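Local coordinates for carboxymuconolactone decarboxylase-like domain-containing protein (Thermotoga maritima, PDB 1P8C), which is of unknown function but belongs to the carboxymuconolactone decarboxylase family, and may have peroxiredoxin-like oxidoreductase activity, at residues V78-D83 with G114-P119; Y87-C92 with V125-E130. All blocks are in the same frame, centred on the assembly; numbering follows the deposited sequence.

Contact 1 (V78-D83 with G114-P119); sequences VLRCDD and GSIVIP
The guanidinium of R80 lies against the side chain of I116. I116 CB sits 3.9 Å above the plane of the R80 guanidinium, over one face and toward its rim. The two side chains cross at about a right angle. I116 CD1 is 3.4 Å from R80 NE and 3.7 Å from R80 CZ. The arginine chain bends at CG-CD (chi3 -83°), which turns its flat end onto the isoleucine. Its aliphatic part also packs, with R80 CG 4.1 Å from V117 CG2. R80 CD lies 3.6 Å from the carbonyl O of I116. V117 CG2 also comes within 4.4 Å of V78 CA. R80 itself ends helix 65-78 in a Schellman motif, with positive phi. C81 occupies the N-cap position of helix 82-94 and forms a disulfide with C84, the CXXC motif of AhpD-like members of this family. The polar end of R80 reaches across the assembly: NH2 donates to L79 O of a second subunit. L79 O of this chain in turn accepts from R80 NH1 of a third subunit. Replacing R80 with alanine would probably leave I116 without its flat cover and L79 O of the second subunit without this donor. Between the segments the contact is by van der Waals touch. The guanidinium lays a face on aliphatic carbon of the 3-10 segment 115-117, while its NH2 bonds to the second subunit.

Contact 2 (Y87-C92 with V125-E130); sequences YHLVRC and VGFLEE
L89 meets the ring of F127 at its edge. L89 CD1 lies in the ring plane, 3.4 Å from F127 CD2. The two side chains run past each other in opposite directions. V90 adds a second touch on the same ring, with V90 CG1 4.0 Å from F127 CE2. F127 has CG anti to its backbone N (chi1 -169°), and this carries the ring across to helix 82-94. The other methyl of L89, CD2, is 4.4 Å from L128 CB. These apolar side chains pack one helix on the other in an all-helical subunit. The local axes pass 10.3 Å apart at a crossing angle of -37°, and both helices run in broadly the same direction. Further out, Y25 of helix 25-41 touches both V90 and F127, while A124 and L131 of helix 118-136 pack on L89 and V90, respectively. Helix 82-94 is held from behind by helix 65-78, where H88 ND1 hydrogen-bonds E69 OE1 and R91 NH1 forms a salt bridge with E69 OE2. The spacing of E69, the CXXC pair and H88 resembles that of the catalytic residues of AhpD, so the E69-H88 pair may have a similar role.

In the fold
Helices 25-41, 45-56 and 65-78 come first in the chain. The turn after helix 65-78 holds the first segment of contact 1, and the first segment of contact 2 follows within helix 82-94. The chain then passes through helix 99-113. It returns in 114-119 to close the loop of contact 1, then in 125-130 to close that of contact 2. The segments alternate, so the loops cross, and both enclose helix 99-113. The contacts lie about 14 Å apart, centre to centre. Contact 1 joins the turns that lead into helices 82-94 and 118-136, at a subunit interface. Contact 2 ties the same helices nearer the centre of the chain.

Contact 1 (V78-D83 with G114-P119)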
loop_
_atom_site.group_PDB
_atom_site.type_symbol
_atom_site.label_atom_id
_atom_site.label_comp_id
_atom_site.label_asym_id
_atom_site.label_seq_id
_atom_site.Cartn_x
_atom_site.Cartn_y
_atom_site.Cartn_z
ATOM N N VAL C 78 -5.800 6.160 -5.926
ATOM C CA VAL C 78 -5.050 6.185 -4.663
ATOM C C VAL C 78 -4.359 4.834 -4.485
ATOM O O VAL C 78 -3.275 4.773 -3.910
ATOM C CB VAL C 78 -5.930 6.469 -3.417
ATOM C CG1 VAL C 78 -6.569 7.818 -3.534
ATOM C CG2 VAL C 78 -7.000 5.374 -3.232
ATOM N N LEU C 79 -4.944 3.751 -5.012
ATOM C CA LEU C 79 -4.296 2.449 -4.896
ATOM C C LEU C 79 -3.355 2.231 -6.085
ATOM O O LEU C 79 -2.680 1.200 -6.196
ATOM C CB LEU C 79 -5.327 1.318 -4.784
ATOM C CG LEU C 79 -6.066 1.296 -3.448
ATOM C CD1 LEU C 79 -7.079 0.158 -3.441
ATOM C CD2 LEU C 79 -5.073 1.123 -2.280
ATOM N N ARG C 80 -3.316 3.214 -6.980
ATOM C CA ARG C 80 -2.414 3.170 -8.119
ATOM C C ARG C 80 -2.447 1.958 -9.023
ATOM O O ARG C 80 -1.404 1.356 -9.263
ATOM C CB ARG C 80 -0.956 3.387 -7.645
ATOM C CG ARG C 80 -0.735 4.745 -7.028
ATOM C CD ARG C 80 0.719 5.000 -6.628
ATOM N NE ARG C 80 1.020 4.428 -5.323
ATOM C CZ ARG C 80 2.087 3.681 -5.054
ATOM N NH1 ARG C 80 2.982 3.409 -5.999
ATOM N NH2 ARG C 80 2.238 3.174 -3.841
ATOM N N CYS C 81 -3.624 1.609 -9.547
ATOM C CA CYS C 81 -3.747 0.479 -10.474
ATOM C C CYS C 81 -4.142 1.019 -11.855
ATOM O O CYS C 81 -5.277 1.449 -12.082
ATOM C CB CYS C 81 -4.790 -0.540 -9.953
ATOM S SG CYS C 81 -5.394 -1.727 -11.208
ATOM N N ASP C 82 -3.198 0.997 -12.786
ATOM C CA ASP C 82 -3.461 1.517 -14.126
ATOM C C ASP C 82 -4.673 0.916 -14.823
ATOM O O ASP C 82 -5.597 1.639 -15.190
ATOM C CB ASP C 82 -2.226 1.363 -15.011
ATOM C CG ASP C 82 -1.122 2.317 -14.615
ATOM O OD1 ASP C 82 -1.446 3.477 -14.262
ATOM O OD2 ASP C 82 0.062 1.905 -14.661
ATOM N N ASP C 83 -4.667 -0.393 -15.027
ATOM C CA ASP C 83 -5.808 -1.024 -15.676
ATOM C C ASP C 83 -7.114 -0.690 -14.976
ATOM O O ASP C 83 -8.102 -0.444 -15.643
ATOM C CB ASP C 83 -5.599 -2.527 -15.784
ATOM C CG ASP C 83 -4.487 -2.857 -16.741
ATOM O OD1 ASP C 83 -4.184 -1.968 -17.555
ATOM O OD2 ASP C 83 -3.921 -3.967 -16.702
ATOM N N GLY C 114 -1.112 11.136 -2.270
ATOM C CA GLY C 114 0.182 11.729 -2.524
ATOM C C GLY C 114 0.716 11.763 -3.933
ATOM O O GLY C 114 0.126 11.236 -4.874
ATOM N N SER C 115 1.869 12.411 -4.060
ATOM C CA SER C 115 2.551 12.579 -5.329
ATOM C C SER C 115 3.053 11.291 -6.021
ATOM O O SER C 115 3.429 11.348 -7.203
ATOM C CB SER C 115 3.697 13.596 -5.149
ATOM O OG SER C 115 4.648 13.135 -4.229
ATOM N N ILE C 116 3.068 10.149 -5.318
ATOM C CA ILE C 116 3.467 8.868 -5.954
ATOM C C ILE C 116 2.436 8.554 -7.018
ATOM O O ILE C 116 2.683 7.773 -7.944
ATOM C CB ILE C 116 3.390 7.657 -4.990
ATOM C CG1 ILE C 116 2.300 7.960 -3.944
ATOM C CG2 ILE C 116 4.788 7.305 -4.466
ATOM C CD1 ILE C 116 1.911 6.831 -3.062
ATOM N N VAL C 117 1.276 9.163 -6.839
ATOM C CA VAL C 117 0.113 8.999 -7.704
ATOM C C VAL C 117 0.279 9.752 -8.990
ATOM O O VAL C 117 -0.483 9.550 -9.934
ATOM C CB VAL C 117 -1.144 9.582 -7.002
ATOM C CG1 VAL C 117 -2.177 9.970 -8.004
ATOM C CG2 VAL C 117 -1.656 8.629 -5.977
ATOM N N ILE C 118 1.254 10.651 -9.037
ATOM C CA ILE C 118 1.420 11.455 -10.239
ATOM C C ILE C 118 1.658 10.668 -11.509
ATOM O O ILE C 118 1.020 10.925 -12.521
ATOM C CB ILE C 118 2.482 12.556 -10.026
ATOM C CG1 ILE C 118 1.798 13.702 -9.284
ATOM C CG2 ILE C 118 3.005 13.066 -11.373
ATOM C CD1 ILE C 118 2.658 14.830 -8.843
ATOM N N PRO C 119 2.574 9.700 -11.489
ATOM C CA PRO C 119 2.761 8.957 -12.745
ATOM C C PRO C 119 1.451 8.321 -13.290
ATOM O O PRO C 119 1.310 8.083 -14.496
ATOM C CB PRO C 119 3.819 7.903 -12.373
ATOM C CG PRO C 119 4.687 8.662 -11.347
ATOM C CD PRO C 119 3.636 9.410 -10.507
#

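Contact 2 (Y87-C92 with V125-E130)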
loop_
_atom_site.group_PDB
_atom_site.type_symbol
_atom_site.label_atom_id
_atom_site.label_comp_id
_atom_site.label_asym_id
_atom_site.label_seq_id
_atom_site.Cartn_x
_atom_site.Cartn_y
_atom_site.Cartn_z
ATOM N N TYR C 87 -10.113 1.284 -16.803
ATOM C CA TYR C 87 -11.474 0.763 -16.799
ATOM C C TYR C 87 -12.502 1.731 -16.260
ATOM O O TYR C 87 -13.521 1.935 -16.881
ATOM C CB TYR C 87 -11.556 -0.557 -16.024
ATOM C CG TYR C 87 -12.963 -1.062 -15.953
ATOM C CD1 TYR C 87 -13.559 -1.712 -17.042
ATOM C CD2 TYR C 87 -13.742 -0.822 -14.825
ATOM C CE1 TYR C 87 -14.900 -2.100 -16.989
ATOM C CE2 TYR C 87 -15.063 -1.199 -14.759
ATOM C CZ TYR C 87 -15.643 -1.836 -15.836
ATOM O OH TYR C 87 -16.977 -2.184 -15.744
ATOM N N HIS C 88 -12.258 2.337 -15.109
ATOM C CA HIS C 88 -13.242 3.270 -14.567
ATOM C C HIS C 88 -13.288 4.575 -15.337
ATOM O O HIS C 88 -14.236 5.368 -15.187
ATOM C CB HIS C 88 -12.971 3.533 -13.094
ATOM C CG HIS C 88 -13.227 2.341 -12.238
ATOM N ND1 HIS C 88 -14.496 1.874 -11.978
ATOM C CD2 HIS C 88 -12.378 1.463 -11.655
ATOM C CE1 HIS C 88 -14.420 0.757 -11.278
ATOM N NE2 HIS C 88 -13.144 0.485 -11.070
ATOM N N LEU C 89 -12.254 4.818 -16.138
ATOM C CA LEU C 89 -12.241 6.015 -16.958
ATOM C C LEU C 89 -13.337 5.867 -18.026
ATOM O O LEU C 89 -14.255 6.713 -18.113
ATOM C CB LEU C 89 -10.872 6.232 -17.626
ATOM C CG LEU C 89 -9.895 7.163 -16.888
ATOM C CD1 LEU C 89 -8.599 7.263 -17.687
ATOM C CD2 LEU C 89 -10.514 8.563 -16.713
ATOM N N VAL C 90 -13.275 4.797 -18.824
ATOM C CA VAL C 90 -14.313 4.664 -19.839
ATOM C C VAL C 90 -15.670 4.635 -19.131
ATOM O O VAL C 90 -16.613 5.303 -19.548
ATOM C CB VAL C 90 -14.142 3.410 -20.733
ATOM C CG1 VAL C 90 -12.664 2.949 -20.772
ATOM C CG2 VAL C 90 -15.065 2.326 -20.284
ATOM N N ARG C 91 -15.767 3.902 -18.033
ATOM C CA ARG C 91 -17.046 3.858 -17.337
ATOM C C ARG C 91 -17.553 5.255 -16.985
ATOM O O ARG C 91 -18.752 5.524 -17.086
ATOM C CB ARG C 91 -16.946 3.007 -16.069
ATOM C CG ARG C 91 -16.808 1.514 -16.344
ATOM C CD ARG C 91 -18.150 0.785 -16.200
ATOM N NE ARG C 91 -19.134 1.269 -17.152
ATOM C CZ ARG C 91 -20.380 1.635 -16.844
ATOM N NH1 ARG C 91 -20.805 1.572 -15.591
ATOM N NH2 ARG C 91 -21.205 2.069 -17.805
ATOM N N CYS C 92 -16.651 6.144 -16.575
ATOM C CA CYS C 92 -17.057 7.497 -16.199
ATOM C C CYS C 92 -17.527 8.254 -17.445
ATOM O O CYS C 92 -18.455 9.076 -17.398
ATOM C CB CYS C 92 -15.896 8.234 -15.506
ATOM S SG CYS C 92 -15.632 7.829 -13.719
ATOM N N VAL C 125 -4.608 10.898 -18.020
ATOM C CA VAL C 125 -5.008 12.030 -18.859
ATOM C C VAL C 125 -4.792 11.729 -20.331
ATOM O O VAL C 125 -5.639 12.039 -21.159
ATOM C CB VAL C 125 -4.260 13.331 -18.485
ATOM C CG1 VAL C 125 -4.611 14.426 -19.472
ATOM C CG2 VAL C 125 -4.663 13.782 -17.087
ATOM N N GLY C 126 -3.667 11.108 -20.651
ATOM C CA GLY C 126 -3.398 10.768 -22.032
ATOM C C GLY C 126 -4.464 9.814 -22.523
ATOM O O GLY C 126 -4.879 9.864 -23.685
ATOM N N PHE C 127 -4.917 8.950 -21.618
ATOM C CA PHE C 127 -5.938 7.971 -21.929
ATOM C C PHE C 127 -7.285 8.650 -22.077
ATOM O O PHE C 127 -8.034 8.362 -23.009
ATOM C CB PHE C 127 -6.022 6.893 -20.826
ATOM C CG PHE C 127 -6.879 5.700 -21.203
ATOM C CD1 PHE C 127 -6.506 4.865 -22.256
ATOM C CD2 PHE C 127 -8.075 5.445 -20.549
ATOM C CE1 PHE C 127 -7.325 3.800 -22.646
ATOM C CE2 PHE C 127 -8.896 4.385 -20.931
ATOM C CZ PHE C 127 -8.524 3.566 -21.976
ATOM N N LEU C 128 -7.597 9.547 -21.149
ATOM C CA LEU C 128 -8.865 10.237 -21.195
ATOM C C LEU C 128 -8.990 11.081 -22.431
ATOM O O LEU C 128 -10.109 11.301 -22.919
ATOM C CB LEU C 128 -9.032 11.127 -19.970
ATOM C CG LEU C 128 -10.152 12.171 -20.013
ATOM C CD1 LEU C 128 -11.535 11.493 -20.129
ATOM C CD2 LEU C 128 -10.078 13.020 -18.759
ATOM N N GLU C 129 -7.852 11.579 -22.922
ATOM C CA GLU C 129 -7.840 12.416 -24.117
ATOM C C GLU C 129 -8.163 11.544 -25.307
ATOM O O GLU C 129 -8.841 11.983 -26.237
ATOM C CB GLU C 129 -6.480 13.093 -24.321
ATOM C CG GLU C 129 -6.443 14.523 -23.798
ATOM C CD GLU C 129 -5.132 15.255 -24.077
ATOM O OE1 GLU C 129 -4.994 16.417 -23.620
ATOM O OE2 GLU C 129 -4.249 14.672 -24.751
ATOM N N GLU C 130 -7.679 10.309 -25.278
ATOM C CA GLU C 130 -7.973 9.398 -26.376
ATOM C C GLU C 130 -9.468 9.088 -26.436
ATOM O O GLU C 130 -10.060 9.057 -27.506
ATOM C CB GLU C 130 -7.214 8.093 -26.237
ATOM C CG GLU C 130 -7.694 7.058 -27.233
ATOM C CD GLU C 130 -6.823 5.832 -27.259
ATOM O OE1 GLU C 130 -6.558 5.271 -26.176
ATOM O OE2 GLU C 130 -6.409 5.424 -28.365
#